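Long-range contacts in Alpha/beta hydrolase fold protein (PDB 4PW0), which probably acts as a hydrolase, perhaps on ester or similar bonds, with a substrate that is not known: residues N51-I56 with S264-P269; S255-A260 with E270-Q275. All blocks are in the same frame, centred on the assembly; numbering follows the deposited sequence.

In the fold
Both contacts involve the C-terminal part of an alpha/beta hydrolase fold, contact 1 packing it on residues 51-56, and they alternate along the chain: strand 252-257 of contact 2 leads through helix 264-267 of contact 1 into helix 269-282, which again belongs to contact 2. Their centres lie about 10 Å apart, and the two touch directly, Tyr268 OH standing 2.7 Å from Pro258 O and Gln267 NE2 2.8 Å from Asp259 O, both probable hydrogen bonds. The loop between residues 255-260 and 264-269 carries His262, the likely histidine of a triad with Ser110 and Asp234. In contact 1 the side chain of Tyr266 lies near that presumed triad without touching it.

Contact 1. Residues N51-I56 with S264-P269; sequences NWDPLI and SFYQYP
Tyr266 reaches across to the backbone of Asn51, and this is the one direct hydrogen bond between residues 51-56 and 264-269. Its OH donates to Asn51 O over 2.7 Å, with a C=O...donor angle of 151° and the donor tilted from the carbonyl plane. A water adds a second link: it donates to Tyr266 OH and accepts from Asn51 ND2, each at 2.9 Å. The other end of that amide, OD1, is bonded to Thr48 N.

The charged group here is Asp53, the N-cap of helix 54-61. Its CG lies anti to the backbone N (chi1 -175°), which lets the carboxylate serve two ends: OD1 accepts from Leu55 N at 3.0 Å, met from above the carboxylate plane, while OD2 makes a salt bridge with Arg183 of helix 171-184. That same arginine also bonds to Tyr266 O. OD2 further lies 3.5 Å from Pro269 CB, and Asp53 CB sits in plane at the edge of the Tyr266 ring.

Apolar contacts fill the remainder. Ile56 CD1 stands over one face of the Phe265 ring in a CH-pi contact, 3.9 Å from the centroid and 26° off the normal, displaced toward the CD2 side. The two side chains cross at about a right angle. Farther back along the isoleucine, CG1 packs on Pro269 CB, and Leu55 CD1 meets Pro269 CG at 3.7 Å. Trp52 CZ3 lies more distantly, at the edge of the phenylalanine ring.

Helix 54-61 is thus joined to helix 264-267 and the start of helix 269-282, with Tyr266 near the presumed Ser-His-Asp triad of this hydrolase fold and Trp52 near the probable nucleophile elbow, neither touching. Because Asp53 caps one helix and pairs with an arginine that also grips Tyr266 O, its negative charge is probably well compensated in this buried setting.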
loop_
_atom_site.group_PDB
_atom_site.type_symbol
_atom_site.label_atom_id
_atom_site.label_comp_id
_atom_site.label_asym_id
_atom_site.label_seq_id
_atom_site.Cartn_x
_atom_site.Cartn_y
_atom_site.Cartn_z
ATOM N N ASN A 51 -3.213 3.315 24.742
ATOM C CA ASN A 51 -3.177 2.206 23.757
ATOM C C ASN A 51 -2.661 2.639 22.410
ATOM O O ASN A 51 -2.438 1.816 21.517
ATOM C CB ASN A 51 -4.554 1.590 23.640
ATOM C CG ASN A 51 -4.932 0.837 24.900
ATOM O OD1 ASN A 51 -5.606 1.349 25.810
ATOM N ND2 ASN A 51 -4.420 -0.404 24.998
ATOM N N TRP A 52 -2.458 3.954 22.199
ATOM C CA TRP A 52 -1.789 4.423 21.005
ATOM C C TRP A 52 -0.313 4.038 21.018
ATOM O O TRP A 52 0.355 4.181 22.052
ATOM C CB TRP A 52 -1.945 5.940 20.811
ATOM C CG TRP A 52 -3.330 6.359 20.461
ATOM C CD1 TRP A 52 -4.246 6.987 21.292
ATOM C CD2 TRP A 52 -3.984 6.181 19.210
ATOM N NE1 TRP A 52 -5.436 7.167 20.635
ATOM C CE2 TRP A 52 -5.292 6.716 19.344
ATOM C CE3 TRP A 52 -3.607 5.633 17.976
ATOM C CZ2 TRP A 52 -6.232 6.649 18.314
ATOM C CZ3 TRP A 52 -4.524 5.600 16.952
ATOM C CH2 TRP A 52 -5.833 6.100 17.129
ATOM N N ASP A 53 0.200 3.621 19.869
ATOM C CA ASP A 53 1.590 3.208 19.731
ATOM C C ASP A 53 2.436 4.474 19.662
ATOM O O ASP A 53 2.270 5.284 18.749
ATOM C CB ASP A 53 1.709 2.422 18.436
ATOM C CG ASP A 53 3.063 1.823 18.185
ATOM O OD1 ASP A 53 4.077 2.186 18.860
ATOM O OD2 ASP A 53 3.095 0.933 17.282
ATOM N N PRO A 54 3.360 4.639 20.651
ATOM C CA PRO A 54 4.215 5.829 20.577
ATOM C C PRO A 54 5.049 5.960 19.314
ATOM O O PRO A 54 5.279 7.075 18.854
ATOM C CB PRO A 54 5.144 5.672 21.794
ATOM C CG PRO A 54 5.118 4.254 22.163
ATOM C CD PRO A 54 3.745 3.729 21.750
ATOM N N LEU A 55 5.426 4.850 18.669
ATOM C CA LEU A 55 6.127 5.012 17.404
ATOM C C LEU A 55 5.289 5.704 16.346
ATOM O O LEU A 55 5.780 6.465 15.523
ATOM C CB LEU A 55 6.613 3.674 16.846
ATOM C CG LEU A 55 7.931 3.166 17.315
ATOM C CD1 LEU A 55 8.322 1.869 16.671
ATOM C CD2 LEU A 55 9.034 4.194 17.104
ATOM N N ILE A 56 3.981 5.414 16.375
ATOM C CA ILE A 56 3.096 5.982 15.401
ATOM C C ILE A 56 2.741 7.418 15.733
ATOM O O ILE A 56 2.818 8.315 14.869
ATOM C CB ILE A 56 1.844 5.097 15.267
ATOM C CG1 ILE A 56 2.276 3.715 14.731
ATOM C CG2 ILE A 56 0.859 5.760 14.334
ATOM C CD1 ILE A 56 1.140 2.712 14.597
ATOM N N SER A 264 -2.469 -4.634 12.402
ATOM C CA SER A 264 -1.487 -4.447 11.357
ATOM C C SER A 264 -0.462 -3.324 11.607
ATOM O O SER A 264 0.753 -3.510 11.458
ATOM C CB SER A 264 -2.215 -4.180 10.011
ATOM O OG SER A 264 -2.964 -2.989 10.045
ATOM N N PHE A 265 -0.951 -2.133 11.934
ATOM C CA PHE A 265 -0.048 -0.995 12.098
ATOM C C PHE A 265 0.825 -1.091 13.359
ATOM O O PHE A 265 1.891 -0.500 13.395
ATOM C CB PHE A 265 -0.722 0.370 11.928
ATOM C CG PHE A 265 -1.640 0.869 13.007
ATOM C CD1 PHE A 265 -2.160 0.112 14.025
ATOM C CD2 PHE A 265 -2.006 2.223 12.954
ATOM C CE1 PHE A 265 -3.015 0.645 14.997
ATOM C CE2 PHE A 265 -2.863 2.738 13.914
ATOM C CZ PHE A 265 -3.346 1.977 14.934
ATOM N N TYR A 266 0.405 -1.874 14.359
ATOM C CA TYR A 266 1.275 -2.197 15.491
ATOM C C TYR A 266 2.374 -3.128 15.062
ATOM O O TYR A 266 3.496 -3.091 15.604
ATOM C CB TYR A 266 0.498 -2.890 16.567
ATOM C CG TYR A 266 -0.515 -2.132 17.363
ATOM C CD1 TYR A 266 -0.227 -0.873 17.886
ATOM C CD2 TYR A 266 -1.660 -2.756 17.789
ATOM C CE1 TYR A 266 -1.111 -0.262 18.765
ATOM C CE2 TYR A 266 -2.566 -2.149 18.636
ATOM C CZ TYR A 266 -2.267 -0.889 19.146
ATOM O OH TYR A 266 -3.170 -0.315 20.032
ATOM N N GLN A 267 2.078 -4.007 14.098
ATOM C CA GLN A 267 3.084 -4.954 13.624
ATOM C C GLN A 267 4.174 -4.280 12.830
ATOM O O GLN A 267 5.354 -4.678 12.927
ATOM C CB GLN A 267 2.427 -6.077 12.836
ATOM C CG GLN A 267 3.432 -7.152 12.429
ATOM C CD GLN A 267 2.758 -8.488 12.132
ATOM O OE1 GLN A 267 1.741 -8.833 12.710
ATOM N NE2 GLN A 267 3.337 -9.229 11.217
ATOM N N TYR A 268 3.815 -3.262 12.024
ATOM C CA TYR A 268 4.748 -2.566 11.163
ATOM C C TYR A 268 4.576 -1.041 11.326
ATOM O O TYR A 268 4.161 -0.339 10.411
ATOM C CB TYR A 268 4.530 -2.940 9.699
ATOM C CG TYR A 268 4.649 -4.437 9.424
ATOM C CD1 TYR A 268 5.869 -5.089 9.476
ATOM C CD2 TYR A 268 3.532 -5.175 9.104
ATOM C CE1 TYR A 268 5.941 -6.454 9.229
ATOM C CE2 TYR A 268 3.595 -6.538 8.823
ATOM C CZ TYR A 268 4.805 -7.185 8.866
ATOM O OH TYR A 268 4.917 -8.549 8.608
ATOM N N PRO A 269 4.896 -0.525 12.508
ATOM C CA PRO A 269 4.617 0.868 12.781
ATOM C C PRO A 269 5.441 1.836 11.941
ATOM O O PRO A 269 4.944 2.916 11.581
ATOM C CB PRO A 269 4.935 0.996 14.283
ATOM C CG PRO A 269 5.988 -0.074 14.540
ATOM C CD PRO A 269 5.477 -1.224 13.677
HETATM O O HOH W 1 -4.081 -1.750 22.432
#

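Contact 2. Residues S255-A260 with E270-Q275; sequences SLYPDA and ELFVSQ
Tyr257 and Gln275 make the polar centre of the tightly packed part, where the tyrosine OH donates to Gln275 OE1 over 2.8 Å. Ser255, modelled in two conformers, donates through OG to the same oxygen in the one given here, also at 2.8 Å. The two hydroxyls come from opposite faces of the amide plane, and each stands well above it, with C=O...donor angles of 129° for the tyrosine and 103° for the serine. In that conformer two donors hold OE1, which would limit rotation of the amide, and OE1 lies near the plane of the tyrosine ring, at its edge. Gln275 reaches this place with an extended chain beyond CG.

One face of the Tyr257 ring is occupied by Leu271: CD2 lies 3.7 Å from the centroid in a CH-pi contact, offset toward the rim, and comes within 3.5 Å of CE1. Tyr257 OH also approaches Phe272 CA at 3.3 Å, and lies at the edge of the phenylalanine ring.

Strand 252-257 is the last of the sheet's parallel strands within the chain, and helix 269-282 runs back alongside it, as the C-terminal helix does in alpha/beta hydrolases. The short axes run nearly antiparallel, 170° apart, at a closest approach of 11.1 Å, a gap spanned chiefly by Tyr257, Leu271 and Gln275.

Looser is the part beside Ser255 and Gln275 NE2, where a water supplements the direct bond: in the same conformer it donates to Ser255 OG at 2.6 Å, and it accepts from Gln275 NE2. On the outer edge of the strand, Ser255 and Leu256 pair antiparallel with a strand of the second subunit, continuing the sheet across the interface, while Leu256 packs on Phe246 of that subunit and Ser274 on its Tyr278.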
loop_
_atom_site.group_PDB
_atom_site.type_symbol
_atom_site.label_atom_id
_atom_site.label_comp_id
_atom_site.label_asym_id
_atom_site.label_seq_id
_atom_site.Cartn_x
_atom_site.Cartn_y
_atom_site.Cartn_z
ATOM N N SER A 255 -3.299 -0.321 1.408
ATOM C CA SER A 255 -2.072 -1.050 1.761
ATOM C C SER A 255 -2.443 -2.274 2.589
ATOM O O SER A 255 -3.138 -2.134 3.598
ATOM C CB SER A 255 -1.161 -0.144 2.629
ATOM O OG SER A 255 -0.450 0.881 1.911
ATOM N N LEU A 256 -1.985 -3.450 2.162
ATOM C CA LEU A 256 -2.112 -4.650 2.972
ATOM C C LEU A 256 -0.724 -5.132 3.398
ATOM O O LEU A 256 0.220 -5.188 2.593
ATOM C CB LEU A 256 -2.825 -5.781 2.242
ATOM C CG LEU A 256 -4.217 -5.501 1.722
ATOM C CD1 LEU A 256 -4.790 -6.740 1.059
ATOM C CD2 LEU A 256 -5.114 -5.000 2.821
ATOM N N TYR A 257 -0.632 -5.464 4.687
ATOM C CA TYR A 257 0.647 -5.835 5.310
ATOM C C TYR A 257 0.748 -7.351 5.563
ATOM O O TYR A 257 -0.242 -7.969 5.944
ATOM C CB TYR A 257 0.874 -5.073 6.633
ATOM C CG TYR A 257 0.934 -3.560 6.540
ATOM C CD1 TYR A 257 1.108 -2.890 5.348
ATOM C CD2 TYR A 257 0.887 -2.797 7.710
ATOM C CE1 TYR A 257 1.203 -1.493 5.278
ATOM C CE2 TYR A 257 0.966 -1.433 7.648
ATOM C CZ TYR A 257 1.111 -0.780 6.480
ATOM O OH TYR A 257 1.187 0.614 6.475
ATOM N N PRO A 258 1.933 -7.919 5.349
ATOM C CA PRO A 258 2.038 -9.398 5.338
ATOM C C PRO A 258 2.027 -10.032 6.706
ATOM O O PRO A 258 2.562 -9.477 7.692
ATOM C CB PRO A 258 3.393 -9.620 4.671
ATOM C CG PRO A 258 4.181 -8.363 4.949
ATOM C CD PRO A 258 3.148 -7.258 4.864
ATOM N N ASP A 259 1.460 -11.235 6.753
ATOM C CA ASP A 259 1.480 -12.083 7.965
ATOM C C ASP A 259 1.083 -11.286 9.196
ATOM O O ASP A 259 1.749 -11.352 10.242
ATOM C CB ASP A 259 2.816 -12.784 8.166
ATOM C CG ASP A 259 2.735 -13.884 9.232
ATOM O OD1 ASP A 259 1.667 -14.502 9.361
ATOM O OD2 ASP A 259 3.783 -14.049 9.878
ATOM N N ALA A 260 -0.043 -10.582 9.069
ATOM C CA ALA A 260 -0.502 -9.653 10.075
ATOM C C ALA A 260 -2.005 -9.744 10.219
ATOM O O ALA A 260 -2.681 -10.400 9.416
ATOM C CB ALA A 260 -0.043 -8.257 9.713
ATOM N N GLU A 270 6.698 1.515 11.661
ATOM C CA GLU A 270 7.503 2.411 10.851
ATOM C C GLU A 270 7.080 2.440 9.366
ATOM O O GLU A 270 7.086 3.492 8.705
ATOM C CB GLU A 270 8.980 2.092 11.012
ATOM C CG GLU A 270 9.449 2.413 12.418
ATOM C CD GLU A 270 10.941 2.484 12.566
ATOM O OE1 GLU A 270 11.653 1.659 11.965
ATOM O OE2 GLU A 270 11.381 3.375 13.315
ATOM N N LEU A 271 6.632 1.279 8.870
ATOM C CA LEU A 271 6.060 1.214 7.531
ATOM C C LEU A 271 4.790 2.108 7.489
ATOM O O LEU A 271 4.583 2.898 6.567
ATOM C CB LEU A 271 5.711 -0.219 7.197
ATOM C CG LEU A 271 4.974 -0.510 5.906
ATOM C CD1 LEU A 271 5.733 -0.038 4.689
ATOM C CD2 LEU A 271 4.645 -2.010 5.808
ATOM N N PHE A 272 3.946 1.925 8.501
ATOM C CA PHE A 272 2.711 2.726 8.570
ATOM C C PHE A 272 3.004 4.223 8.585
ATOM O O PHE A 272 2.366 4.988 7.873
ATOM C CB PHE A 272 1.888 2.321 9.791
ATOM C CG PHE A 272 0.646 3.138 9.955
ATOM C CD1 PHE A 272 -0.457 2.892 9.174
ATOM C CD2 PHE A 272 0.595 4.187 10.859
ATOM C CE1 PHE A 272 -1.603 3.647 9.299
ATOM C CE2 PHE A 272 -0.552 4.960 10.969
ATOM C CZ PHE A 272 -1.656 4.701 10.201
ATOM N N VAL A 273 3.939 4.636 9.448
ATOM C CA VAL A 273 4.287 6.068 9.506
ATOM C C VAL A 273 4.797 6.560 8.164
ATOM O O VAL A 273 4.398 7.621 7.682
ATOM C CB VAL A 273 5.299 6.336 10.621
ATOM C CG1 VAL A 273 5.864 7.740 10.499
ATOM C CG2 VAL A 273 4.664 6.122 11.979
ATOM N N SER A 274 5.689 5.784 7.530
ATOM C CA SER A 274 6.234 6.200 6.239
ATOM C C SER A 274 5.153 6.412 5.185
ATOM O O SER A 274 5.101 7.429 4.469
ATOM C CB SER A 274 7.236 5.196 5.753
ATOM O OG SER A 274 7.728 5.578 4.473
ATOM N N GLN A 275 4.241 5.456 5.146
ATOM C CA GLN A 275 3.150 5.546 4.166
ATOM C C GLN A 275 2.187 6.679 4.457
ATOM O O GLN A 275 1.770 7.411 3.518
ATOM C CB GLN A 275 2.405 4.222 4.102
ATOM C CG GLN A 275 3.228 3.117 3.533
ATOM C CD GLN A 275 2.410 1.880 3.271
ATOM O OE1 GLN A 275 1.416 1.637 3.909
ATOM N NE2 GLN A 275 2.912 1.058 2.313
HETATM O O HOH W 2 1.400 -0.772 0.993
#